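Local coordinates for protein Polyphosphate:AMP phosphotransferase (PDB 5O6M) that uses inorganic polyphosphate as phosphate donor to convert AMP to ADP and ADP to ATP, and also accepts other nucleoside mono- and diphosphates, at residues V118-D121 with R122-E126; L136-Q139 with Q140-Q143; L168-S171 with K172-R176; H241-V244 with E245-G249. The protein carries 1 engineered substitution. One frame throughout, in Å; residues are numbered along the deposited sequence.

The four contacts follow one another along a single PPK2 domain of the P-loop NTPase clan. Contact 1 leaves the parallel sheet at the end of strand 117-121 and grips the γ-phosphate and ribose of ATP. Contact 2, at the surface, has its centre about 20 Å from that of contact 1; its Leu136 also touches ATP. Contact 3 joins another strand of the same sheet, 161-169, to helix 172-183, with the side chain of Gln175 about 9 Å from ATP. Contact 4 lies within helix 232-249, packed on the sheet; its centre is about 36 Å from that of contact 2, on the opposite side of the chain's centre.

Contact 1: V118-D121 with R122-E126; sequences VIFD and RSHYE. Engineered in segment 118-121: Asp121 (natural residue Asn). With ATP (adenosine-5'-triphosphate), chain X.
The Phe120 ring turns an edge to His124, with CD2 4.3 Å from His124 ND1 and each atom close to the plane of the other's ring. Over one face of the imidazole lies Tyr125 CD2, offset toward the rim, and His124 NE2 bonds Glu153. Ser123 CB approaches the Phe120 ring obliquely, 3.9 Å from Phe120 CD2. One face of the Arg122 guanidinium carries the ribose of ATP, C2' lying over it toward the rim, while its in-plane edge is shared between the γ-phosphate and Glu126. Arg122 NE bonds ATP O1G at 2.9 Å and NH2 bonds O2G at 2.8 Å, both nearly straight (166° and 167°), a two-pronged grip that fixes the rotation of the group. The third nitrogen, NH1, makes a salt bridge of 2.9 Å to Glu126 OE2; the carboxylate oxygen lies in the guanidinium plane, yet is itself met from above the carboxylate plane. A bend at chi2 (-71°) folds Glu126 back toward the arginine, and its other oxygen, OE1, takes a weak bond of 3.3 Å from ATP O2'. Asp66 also pairs with Arg122, and Gln63 with Glu126. Asp121, an engineered residue in place of the natural asparagine, points its carboxylate to Lys70 and Ser90. After Arg122 the chain makes an ST turn: Ser123 OG accepts from Tyr125 N at 3.2 Å and also bonds Gln63. The loop at the end of a parallel strand thus supplies nucleotide-binding side chains, as in P-loop kinases.

Contact 2: L136-Q139 with Q140-Q143; sequences LVPQ and QVWQ
Pro138 O takes a hydrogen bond from Trp142 N at 3.2 Å, with a C=O...donor angle of 155° and the donor tilted only modestly from the carbonyl plane. Val141 N also points at this oxygen, from well above the plane, at a doubtfully short 2.5 Å. One residue further along, Gln143 N bonds Gln139 O at 2.9 Å. Beside these bonds the side chains pack at the start of the helix. Gln139 lies over one face of the Trp142 indole: its CA sits above the five-membered ring, 3.5 Å from the centroid and 27° off the normal, a CH-pi contact, and the extended Gln139 chain continues along the six-membered ring, CB reaching CZ2 at 3.7 Å. Trp142 takes this place because its CG stands between the backbone N and the carbonyl carbon (chi1 59°), which swings the indole back toward the residues before it. Val137 O meets the edge of the same ring in its plane. Pro138 occupies the N-cap position of the short helix 139-142, which follows the loop after helix 130-133, and Val137 and Val141 pack against each other beside it. Val137 CG2 presses against Val141 CG1 at 3.5 Å, a tight carbon pair between side chains that cross at about a right angle, while the other methyl of Val141, CG2, lies against Pro138 CD at 3.8 Å. Val131 of helix 130-133 packs on Val137, and Glu159 of the second subunit packs on Val141.

Contact 3: L168-S171 with K172-R176; sequences LHIS and KDEQR
Ser171 OG accepts the backbone N-H of Glu174 at 3.1 Å, the bond of an N-cap residue to the first turn of helix 172-183. The hydroxyl oxygen is brought there by a chi1 of 64°, which sets it between the serine's own backbone N and carbonyl carbon and turns it back over the opening turn. Glu174 CB lies equally close to this oxygen. From the same residue the carbonyl oxygen receives Gln175 N at 3.0 Å, with an N-H...acceptor angle of 162°, so that Ser171 holds two successive amides, one through its side chain and one through its main chain. The hydrophobic partner is Ile170, the residue just before the cap. Its CD1 presses on Gln175 CB at 3.5 Å, the two side chains crossing at about a right angle, while its CB rests more loosely on Glu174 CG. Further out, the polar ends are directed elsewhere. The Glu174 chain bends at chi2 and leads its carboxylate to Arg178; the extended Gln175 chain reaches the backbone oxygen of Asp66 through NE2 and Arg200 through OE1. Asn230, in the loop after strand 224-228, accepts the backbone N-H of Ser171 through OD1. The segment 168-171 thus carries the chain from the end of strand 161-169 into the helix. Elsewhere on the helix Arg176, which packs on Ile266 of the third subunit, forms a salt bridge with Asp173: NH2 meets OD1 at 2.7 Å, nearly along the carboxylate's C-O axis, with the oxygen lying 27° out of the guanidinium plane.

Contact 4: H241-V244 with E245-G249; sequences HILV and ETLEG
His241 and Glu245 run side by side and point the same way, with imidazole and carboxylate planes almost perpendicular at 82°. Glu245 OE1 approaches the ring obliquely and lies 3.6 Å from His241 NE2, a loose approach between polar groups. One helical turn apart and with the same first torsion (CG anti to the backbone N), the two run together. On another side Leu243 and Leu247 meet at a slant, CD1 to CD1 at 3.9 Å; here the first torsions differ, 173° in Leu243 and -69° in Leu247, and the two branches converge. Both leucines also pack on Leu43 of helix 29-53. These pairs stand at i and i+4 of helix 232-249, which lies against the parallel sheet: Ile242 is laid on strands 161-169 and 224-228, and Thr246 on strand 161-169. Thr246 bends its hydroxyl back onto the helix, OG1 donating to Ile242 O at 2.8 Å. Its own N-H bonds the same oxygen at 3.2 Å, and the two donors arrive from opposite faces of the carbonyl plane, so that Ile242 O carries two bonds and the hydroxyl has a partner within its own helix. The remaining backbone bonds are of the ordinary helical kind, such as Glu245 N to His241 O at 3.1 Å. Val244 and Glu248 again lie alongside one another, Val244 CG1 4.1 Å from Glu248 CG, and beyond that point the Glu248 carboxylate turns to a salt bridge with Arg42 of helix 29-53.

Contact 1: V118-D121 with R122-E126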
loop_
_atom_site.group_PDB
_atom_site.type_symbol
_atom_site.label_atom_id
_atom_site.label_comp_id
_atom_site.label_asym_id
_atom_site.label_seq_id
_atom_site.Cartn_x
_atom_site.Cartn_y
_atom_site.Cartn_z
ATOM N N VAL D 118 -2.072 16.784 -5.186
ATOM C CA VAL D 118 -0.866 15.978 -5.267
ATOM C C VAL D 118 0.021 16.524 -6.374
ATOM O O VAL D 118 -0.455 16.843 -7.469
ATOM C CB VAL D 118 -1.188 14.491 -5.509
ATOM C CG1 VAL D 118 0.081 13.729 -5.831
ATOM C CG2 VAL D 118 -1.877 13.893 -4.288
ATOM N N ILE D 119 1.313 16.627 -6.083
ATOM C CA ILE D 119 2.315 17.003 -7.067
ATOM C C ILE D 119 3.086 15.746 -7.434
ATOM O O ILE D 119 3.685 15.101 -6.563
ATOM C CB ILE D 119 3.250 18.095 -6.536
ATOM C CG1 ILE D 119 2.438 19.327 -6.140
ATOM C CG2 ILE D 119 4.288 18.459 -7.583
ATOM C CD1 ILE D 119 3.114 20.191 -5.098
ATOM N N PHE D 120 3.046 15.380 -8.714
ATOM C CA PHE D 120 3.891 14.311 -9.231
ATOM C C PHE D 120 5.258 14.899 -9.566
ATOM O O PHE D 120 5.401 15.656 -10.532
ATOM C CB PHE D 120 3.252 13.647 -10.449
ATOM C CG PHE D 120 2.240 12.585 -10.105
ATOM C CD1 PHE D 120 1.868 12.358 -8.789
ATOM C CD2 PHE D 120 1.678 11.797 -11.100
ATOM C CE1 PHE D 120 0.940 11.372 -8.472
ATOM C CE2 PHE D 120 0.753 10.812 -10.790
ATOM C CZ PHE D 120 0.384 10.598 -9.477
ATOM N N ASP D 121 6.255 14.569 -8.749
ATOM C CA ASP D 121 7.645 14.947 -9.002
ATOM C C ASP D 121 8.214 13.875 -9.921
ATOM O O ASP D 121 8.688 12.828 -9.476
ATOM C CB ASP D 121 8.414 15.068 -7.692
ATOM C CG ASP D 121 9.914 15.150 -7.895
ATOM O OD1 ASP D 121 10.351 15.609 -8.968
ATOM O OD2 ASP D 121 10.656 14.754 -6.972
ATOM N N ARG D 122 8.158 14.144 -11.228
ATOM C CA ARG D 122 8.268 13.107 -12.249
ATOM C C ARG D 122 7.008 12.249 -12.197
ATOM O O ARG D 122 6.244 12.336 -11.229
ATOM C CB ARG D 122 9.527 12.263 -12.048
ATOM C CG ARG D 122 10.819 13.033 -12.288
ATOM C CD ARG D 122 12.028 12.112 -12.251
ATOM N NE ARG D 122 13.276 12.866 -12.181
ATOM C CZ ARG D 122 13.941 13.315 -13.240
ATOM N NH1 ARG D 122 13.483 13.080 -14.464
ATOM N NH2 ARG D 122 15.068 13.992 -13.073
ATOM N N SER D 123 6.761 11.430 -13.212
ATOM C CA SER D 123 5.445 10.822 -13.330
ATOM C C SER D 123 5.518 9.615 -14.254
ATOM O O SER D 123 6.601 9.122 -14.588
ATOM C CB SER D 123 4.425 11.837 -13.850
ATOM O OG SER D 123 4.725 12.176 -15.192
ATOM N N HIS D 124 4.336 9.144 -14.661
ATOM C CA HIS D 124 4.210 8.099 -15.666
ATOM C C HIS D 124 4.856 8.482 -16.990
ATOM O O HIS D 124 5.125 7.598 -17.812
ATOM C CB HIS D 124 2.728 7.779 -15.885
ATOM C CG HIS D 124 1.853 8.993 -15.982
ATOM N ND1 HIS D 124 1.747 9.919 -14.966
ATOM C CD2 HIS D 124 1.018 9.417 -16.960
ATOM C CE1 HIS D 124 0.909 10.875 -15.325
ATOM N NE2 HIS D 124 0.448 10.592 -16.530
ATOM N N TYR D 125 5.103 9.772 -17.223
ATOM C CA TYR D 125 5.706 10.180 -18.486
ATOM C C TYR D 125 7.144 9.697 -18.614
ATOM O O TYR D 125 7.628 9.531 -19.738
ATOM C CB TYR D 125 5.621 11.703 -18.642
ATOM C CG TYR D 125 4.211 12.144 -18.964
ATOM C CD1 TYR D 125 3.726 12.080 -20.262
ATOM C CD2 TYR D 125 3.358 12.596 -17.968
ATOM C CE1 TYR D 125 2.430 12.461 -20.564
ATOM C CE2 TYR D 125 2.059 12.982 -18.261
ATOM C CZ TYR D 125 1.601 12.909 -19.562
ATOM O OH TYR D 125 0.313 13.289 -19.867
ATOM N N GLU D 126 7.821 9.427 -17.496
ATOM C CA GLU D 126 9.155 8.839 -17.565
ATOM C C GLU D 126 9.165 7.527 -18.337
ATOM O O GLU D 126 10.217 7.134 -18.854
ATOM C CB GLU D 126 9.713 8.625 -16.156
ATOM C CG GLU D 126 9.958 9.910 -15.381
ATOM C CD GLU D 126 11.143 10.701 -15.915
ATOM O OE1 GLU D 126 12.061 10.080 -16.492
ATOM O OE2 GLU D 126 11.161 11.941 -15.753
HETATM P PG ATP X . 15.621 14.046 -9.313
HETATM O O1G ATP X . 14.149 13.849 -9.557
HETATM O O2G ATP X . 16.403 14.309 -10.597
HETATM O O3G ATP X . 15.913 15.177 -8.317
HETATM P PB ATP X . 16.733 12.276 -7.260
HETATM O O1B ATP X . 18.197 12.074 -7.202
HETATM O O2B ATP X . 16.148 13.285 -6.270
HETATM O O3B ATP X . 16.252 12.711 -8.714
HETATM P PA ATP X . 14.847 10.054 -7.800
HETATM O O1A ATP X . 13.510 10.626 -7.537
HETATM O O2A ATP X . 15.019 8.621 -7.299
HETATM O O3A ATP X . 15.961 10.903 -7.041
HETATM O "O5'" ATP X . 15.133 9.973 -9.415
HETATM C "C5'" ATP X . 16.166 9.102 -9.921
HETATM C "C4'" ATP X . 15.978 8.768 -11.382
HETATM O "O4'" ATP X . 14.825 7.921 -11.585
HETATM C "C3'" ATP X . 15.814 9.950 -12.351
HETATM O "O3'" ATP X . 16.978 10.063 -13.162
HETATM C "C2'" ATP X . 14.593 9.559 -13.204
HETATM O "O2'" ATP X . 14.771 9.814 -14.593
HETATM C "C1'" ATP X . 14.532 8.057 -12.956
HETATM N N9 ATP X . 13.252 7.428 -13.264
HETATM C C8 ATP X . 11.997 7.845 -12.908
HETATM N N7 ATP X . 11.027 7.133 -13.430
HETATM C C5 ATP X . 11.691 6.175 -14.180
HETATM C C6 ATP X . 11.234 5.122 -14.997
HETATM N N6 ATP X . 9.944 4.879 -15.245
HETATM N N1 ATP X . 12.162 4.342 -15.593
HETATM C C2 ATP X . 13.455 4.614 -15.395
HETATM N N3 ATP X . 14.003 5.586 -14.663
HETATM C C4 ATP X . 13.063 6.336 -14.079
#

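Contact 2: L136-Q139 with Q140-Q143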
loop_
_atom_site.group_PDB
_atom_site.type_symbol
_atom_site.label_atom_id
_atom_site.label_comp_id
_atom_site.label_asym_id
_atom_site.label_seq_id
_atom_site.Cartn_x
_atom_site.Cartn_y
_atom_site.Cartn_z
ATOM N N LEU D 136 14.672 1.266 -22.804
ATOM C CA LEU D 136 14.476 0.323 -21.709
ATOM C C LEU D 136 13.434 -0.729 -22.056
ATOM O O LEU D 136 13.403 -1.788 -21.423
ATOM C CB LEU D 136 14.085 1.071 -20.436
ATOM C CG LEU D 136 15.129 2.071 -19.931
ATOM C CD1 LEU D 136 14.695 2.695 -18.612
ATOM C CD2 LEU D 136 16.492 1.405 -19.793
ATOM N N VAL D 137 12.576 -0.447 -23.031
ATOM C CA VAL D 137 11.745 -1.458 -23.682
ATOM C C VAL D 137 11.712 -1.163 -25.173
ATOM O O VAL D 137 11.946 -0.025 -25.602
ATOM C CB VAL D 137 10.312 -1.492 -23.114
ATOM C CG1 VAL D 137 10.334 -1.781 -21.619
ATOM C CG2 VAL D 137 9.595 -0.180 -23.404
ATOM N N PRO D 138 11.436 -2.176 -25.990
ATOM C CA PRO D 138 11.431 -1.962 -27.442
ATOM C C PRO D 138 10.426 -0.891 -27.834
ATOM O O PRO D 138 9.365 -0.753 -27.221
ATOM C CB PRO D 138 11.039 -3.335 -28.005
ATOM C CG PRO D 138 11.360 -4.310 -26.906
ATOM C CD PRO D 138 11.125 -3.569 -25.627
ATOM N N GLN D 139 10.778 -0.119 -28.870
ATOM C CA GLN D 139 9.868 0.911 -29.367
ATOM C C GLN D 139 8.463 0.362 -29.586
ATOM O O GLN D 139 7.475 1.086 -29.405
ATOM C CB GLN D 139 10.402 1.513 -30.669
ATOM C CG GLN D 139 9.359 2.322 -31.434
ATOM C CD GLN D 139 9.941 3.082 -32.611
ATOM O OE1 GLN D 139 11.123 3.428 -32.620
ATOM N NE2 GLN D 139 9.109 3.346 -33.613
ATOM N N GLN D 140 8.354 -0.909 -29.981
ATOM C CA GLN D 140 7.047 -1.546 -30.070
ATOM C C GLN D 140 6.278 -1.448 -28.760
ATOM O O GLN D 140 5.045 -1.355 -28.770
ATOM C CB GLN D 140 7.216 -3.014 -30.469
ATOM C CG GLN D 140 5.969 -3.874 -30.267
ATOM C CD GLN D 140 5.165 -4.085 -31.533
ATOM O OE1 GLN D 140 5.496 -3.547 -32.590
ATOM N NE2 GLN D 140 4.100 -4.876 -31.431
ATOM N N VAL D 141 6.981 -1.454 -27.628
ATOM C CA VAL D 141 6.307 -1.364 -26.336
ATOM C C VAL D 141 5.949 0.080 -26.000
ATOM O O VAL D 141 4.770 0.422 -25.848
ATOM C CB VAL D 141 7.166 -2.008 -25.232
ATOM C CG1 VAL D 141 6.534 -1.779 -23.871
ATOM C CG2 VAL D 141 7.324 -3.498 -25.497
ATOM N N TRP D 142 6.955 0.953 -25.885
ATOM C CA TRP D 142 6.673 2.290 -25.372
ATOM C C TRP D 142 5.911 3.159 -26.363
ATOM O O TRP D 142 5.394 4.206 -25.962
ATOM C CB TRP D 142 7.964 2.997 -24.932
ATOM C CG TRP D 142 9.015 3.174 -25.988
ATOM C CD1 TRP D 142 10.196 2.497 -26.086
ATOM C CD2 TRP D 142 9.010 4.126 -27.061
ATOM N NE1 TRP D 142 10.913 2.948 -27.168
ATOM C CE2 TRP D 142 10.209 3.950 -27.781
ATOM C CE3 TRP D 142 8.105 5.104 -27.487
ATOM C CZ2 TRP D 142 10.525 4.713 -28.905
ATOM C CZ3 TRP D 142 8.422 5.862 -28.603
ATOM C CH2 TRP D 142 9.620 5.661 -29.299
ATOM N N GLN D 143 5.823 2.756 -27.632
ATOM C CA GLN D 143 4.995 3.495 -28.578
ATOM C C GLN D 143 3.515 3.358 -28.242
ATOM O O GLN D 143 2.735 4.288 -28.481
ATOM C CB GLN D 143 5.272 3.014 -30.005
ATOM C CG GLN D 143 4.152 3.287 -31.007
ATOM C CD GLN D 143 3.957 4.768 -31.303
ATOM O OE1 GLN D 143 4.774 5.605 -30.914
ATOM N NE2 GLN D 143 2.869 5.094 -31.996
#

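Contact 3: L168-S171 with K172-R176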
loop_
_atom_site.group_PDB
_atom_site.type_symbol
_atom_site.label_atom_id
_atom_site.label_comp_id
_atom_site.label_asym_id
_atom_site.label_seq_id
_atom_site.Cartn_x
_atom_site.Cartn_y
_atom_site.Cartn_z
ATOM N N LEU D 168 8.674 22.292 -17.475
ATOM C CA LEU D 168 9.556 23.433 -17.232
ATOM C C LEU D 168 10.685 23.389 -18.255
ATOM O O LEU D 168 11.524 22.481 -18.229
ATOM C CB LEU D 168 10.090 23.428 -15.804
ATOM C CG LEU D 168 9.062 23.216 -14.691
ATOM C CD1 LEU D 168 9.742 23.183 -13.326
ATOM C CD2 LEU D 168 7.964 24.263 -14.735
ATOM N N HIS D 169 10.719 24.383 -19.144
ATOM C CA HIS D 169 11.507 24.330 -20.372
ATOM C C HIS D 169 12.753 25.199 -20.220
ATOM O O HIS D 169 12.662 26.431 -20.183
ATOM C CB HIS D 169 10.663 24.793 -21.557
ATOM C CG HIS D 169 11.335 24.628 -22.883
ATOM N ND1 HIS D 169 12.188 23.580 -23.160
ATOM C CD2 HIS D 169 11.276 25.375 -24.011
ATOM C CE1 HIS D 169 12.623 23.687 -24.403
ATOM N NE2 HIS D 169 12.087 24.768 -24.941
ATOM N N ILE D 170 13.914 24.558 -20.114
ATOM C CA ILE D 170 15.184 25.264 -20.060
ATOM C C ILE D 170 15.984 24.931 -21.314
ATOM O O ILE D 170 15.741 23.933 -22.001
ATOM C CB ILE D 170 16.000 24.930 -18.793
ATOM C CG1 ILE D 170 16.378 23.447 -18.773
ATOM C CG2 ILE D 170 15.228 25.319 -17.535
ATOM C CD1 ILE D 170 17.476 23.111 -17.783
ATOM N N SER D 171 16.954 25.790 -21.607
ATOM C CA SER D 171 17.840 25.615 -22.746
ATOM C C SER D 171 19.016 24.710 -22.390
ATOM O O SER D 171 19.307 24.456 -21.218
ATOM C CB SER D 171 18.354 26.970 -23.220
ATOM O OG SER D 171 19.143 27.565 -22.206
ATOM N N LYS D 172 19.712 24.238 -23.430
ATOM C CA LYS D 172 20.856 23.360 -23.206
ATOM C C LYS D 172 21.968 24.085 -22.461
ATOM O O LYS D 172 22.616 23.508 -21.579
ATOM C CB LYS D 172 21.379 22.817 -24.535
ATOM C CG LYS D 172 22.484 21.792 -24.372
ATOM C CD LYS D 172 22.934 21.215 -25.704
ATOM C CE LYS D 172 24.056 20.204 -25.503
ATOM N NZ LYS D 172 24.348 19.419 -26.739
ATOM N N ASP D 173 22.206 25.352 -22.803
ATOM C CA ASP D 173 23.241 26.119 -22.117
ATOM C C ASP D 173 22.817 26.469 -20.696
ATOM O O ASP D 173 23.653 26.506 -19.785
ATOM C CB ASP D 173 23.572 27.383 -22.911
ATOM C CG ASP D 173 24.282 28.431 -22.071
ATOM O OD1 ASP D 173 25.449 28.199 -21.683
ATOM O OD2 ASP D 173 23.673 29.489 -21.805
ATOM N N GLU D 174 21.525 26.735 -20.485
ATOM C CA GLU D 174 21.050 27.006 -19.133
ATOM C C GLU D 174 21.255 25.802 -18.221
ATOM O O GLU D 174 21.670 25.955 -17.065
ATOM C CB GLU D 174 19.583 27.423 -19.151
ATOM C CG GLU D 174 19.026 27.629 -17.754
ATOM C CD GLU D 174 19.697 28.779 -17.024
ATOM O OE1 GLU D 174 20.220 29.690 -17.698
ATOM O OE2 GLU D 174 19.719 28.761 -15.776
ATOM N N GLN D 175 20.970 24.596 -18.717
ATOM C CA GLN D 175 21.204 23.411 -17.900
ATOM C C GLN D 175 22.668 23.309 -17.501
ATOM O O GLN D 175 22.990 22.882 -16.384
ATOM C CB GLN D 175 20.778 22.147 -18.648
ATOM C CG GLN D 175 21.042 20.878 -17.852
ATOM C CD GLN D 175 20.801 19.610 -18.644
ATOM O OE1 GLN D 175 21.225 19.492 -19.793
ATOM N NE2 GLN D 175 20.113 18.653 -18.031
ATOM N N ARG D 176 23.575 23.702 -18.402
ATOM C CA ARG D 176 24.999 23.617 -18.100
ATOM C C ARG D 176 25.347 24.434 -16.863
ATOM O O ARG D 176 26.122 23.982 -16.011
ATOM C CB ARG D 176 25.820 24.086 -19.303
ATOM C CG ARG D 176 27.201 23.452 -19.404
ATOM C CD ARG D 176 28.316 24.496 -19.428
ATOM N NE ARG D 176 27.868 25.790 -19.934
ATOM C CZ ARG D 176 27.814 26.901 -19.204
ATOM N NH1 ARG D 176 28.194 26.884 -17.933
ATOM N NH2 ARG D 176 27.388 28.032 -19.748
#

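Contact 4: H241-V244 with E245-G249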
loop_
_atom_site.group_PDB
_atom_site.type_symbol
_atom_site.label_atom_id
_atom_site.label_comp_id
_atom_site.label_asym_id
_atom_site.label_seq_id
_atom_site.Cartn_x
_atom_site.Cartn_y
_atom_site.Cartn_z
ATOM N N HIS D 241 0.303 31.403 -11.472
ATOM C CA HIS D 241 -0.886 31.991 -12.085
ATOM C C HIS D 241 -1.796 30.918 -12.662
ATOM O O HIS D 241 -3.005 30.901 -12.399
ATOM C CB HIS D 241 -0.497 32.994 -13.171
ATOM C CG HIS D 241 -1.672 33.522 -13.934
ATOM N ND1 HIS D 241 -2.518 34.483 -13.423
ATOM C CD2 HIS D 241 -2.150 33.215 -15.163
ATOM C CE1 HIS D 241 -3.466 34.746 -14.306
ATOM N NE2 HIS D 241 -3.263 33.991 -15.371
ATOM N N ILE D 242 -1.229 30.002 -13.446
ATOM C CA ILE D 242 -2.037 28.954 -14.056
ATOM C C ILE D 242 -2.728 28.126 -12.982
ATOM O O ILE D 242 -3.928 27.841 -13.073
ATOM C CB ILE D 242 -1.163 28.091 -14.986
ATOM C CG1 ILE D 242 -0.689 28.932 -16.180
ATOM C CG2 ILE D 242 -1.906 26.840 -15.434
ATOM C CD1 ILE D 242 0.468 28.341 -16.950
ATOM N N LEU D 243 -1.996 27.760 -11.927
ATOM C CA LEU D 243 -2.581 26.936 -10.873
ATOM C C LEU D 243 -3.715 27.659 -10.153
ATOM O O LEU D 243 -4.793 27.090 -9.940
ATOM C CB LEU D 243 -1.506 26.509 -9.875
ATOM C CG LEU D 243 -2.051 25.778 -8.647
ATOM C CD1 LEU D 243 -2.844 24.553 -9.070
ATOM C CD2 LEU D 243 -0.927 25.391 -7.694
ATOM N N VAL D 244 -3.493 28.919 -9.769
ATOM C CA VAL D 244 -4.492 29.640 -8.980
ATOM C C VAL D 244 -5.791 29.792 -9.761
ATOM O O VAL D 244 -6.880 29.515 -9.244
ATOM C CB VAL D 244 -3.942 31.005 -8.528
ATOM C CG1 VAL D 244 -5.088 31.915 -8.109
ATOM C CG2 VAL D 244 -2.960 30.822 -7.381
ATOM N N GLU D 245 -5.701 30.245 -11.015
ATOM C CA GLU D 245 -6.912 30.462 -11.803
ATOM C C GLU D 245 -7.699 29.168 -11.966
ATOM O O GLU D 245 -8.921 29.141 -11.766
ATOM C CB GLU D 245 -6.562 31.059 -13.167
ATOM C CG GLU D 245 -7.756 31.154 -14.109
ATOM C CD GLU D 245 -7.515 32.086 -15.281
ATOM O OE1 GLU D 245 -6.731 33.046 -15.121
ATOM O OE2 GLU D 245 -8.110 31.860 -16.358
ATOM N N THR D 246 -7.013 28.080 -12.329
ATOM C CA THR D 246 -7.664 26.774 -12.396
ATOM C C THR D 246 -8.405 26.465 -11.099
ATOM O O THR D 246 -9.543 25.982 -11.119
ATOM C CB THR D 246 -6.633 25.690 -12.710
ATOM O OG1 THR D 246 -5.938 26.030 -13.916
ATOM C CG2 THR D 246 -7.317 24.343 -12.893
ATOM N N LEU D 247 -7.763 26.717 -9.955
ATOM C CA LEU D 247 -8.421 26.478 -8.673
ATOM C C LEU D 247 -9.622 27.400 -8.485
ATOM O O LEU D 247 -10.665 26.973 -7.975
ATOM C CB LEU D 247 -7.417 26.642 -7.530
ATOM C CG LEU D 247 -6.341 25.556 -7.477
ATOM C CD1 LEU D 247 -5.330 25.823 -6.381
ATOM C CD2 LEU D 247 -6.991 24.192 -7.278
ATOM N N GLU D 248 -9.498 28.669 -8.894
ATOM C CA GLU D 248 -10.640 29.582 -8.828
ATOM C C GLU D 248 -11.809 29.060 -9.650
ATOM O O GLU D 248 -12.972 29.181 -9.243
ATOM C CB GLU D 248 -10.238 30.975 -9.319
ATOM C CG GLU D 248 -9.170 31.666 -8.496
ATOM C CD GLU D 248 -9.749 32.687 -7.530
ATOM O OE1 GLU D 248 -10.928 32.536 -7.137
ATOM O OE2 GLU D 248 -9.025 33.640 -7.170
ATOM N N GLY D 249 -11.520 28.483 -10.818
ATOM C CA GLY D 249 -12.565 27.968 -11.682
ATOM C C GLY D 249 -13.393 26.859 -11.069
ATOM O O GLY D 249 -14.498 26.587 -11.549
#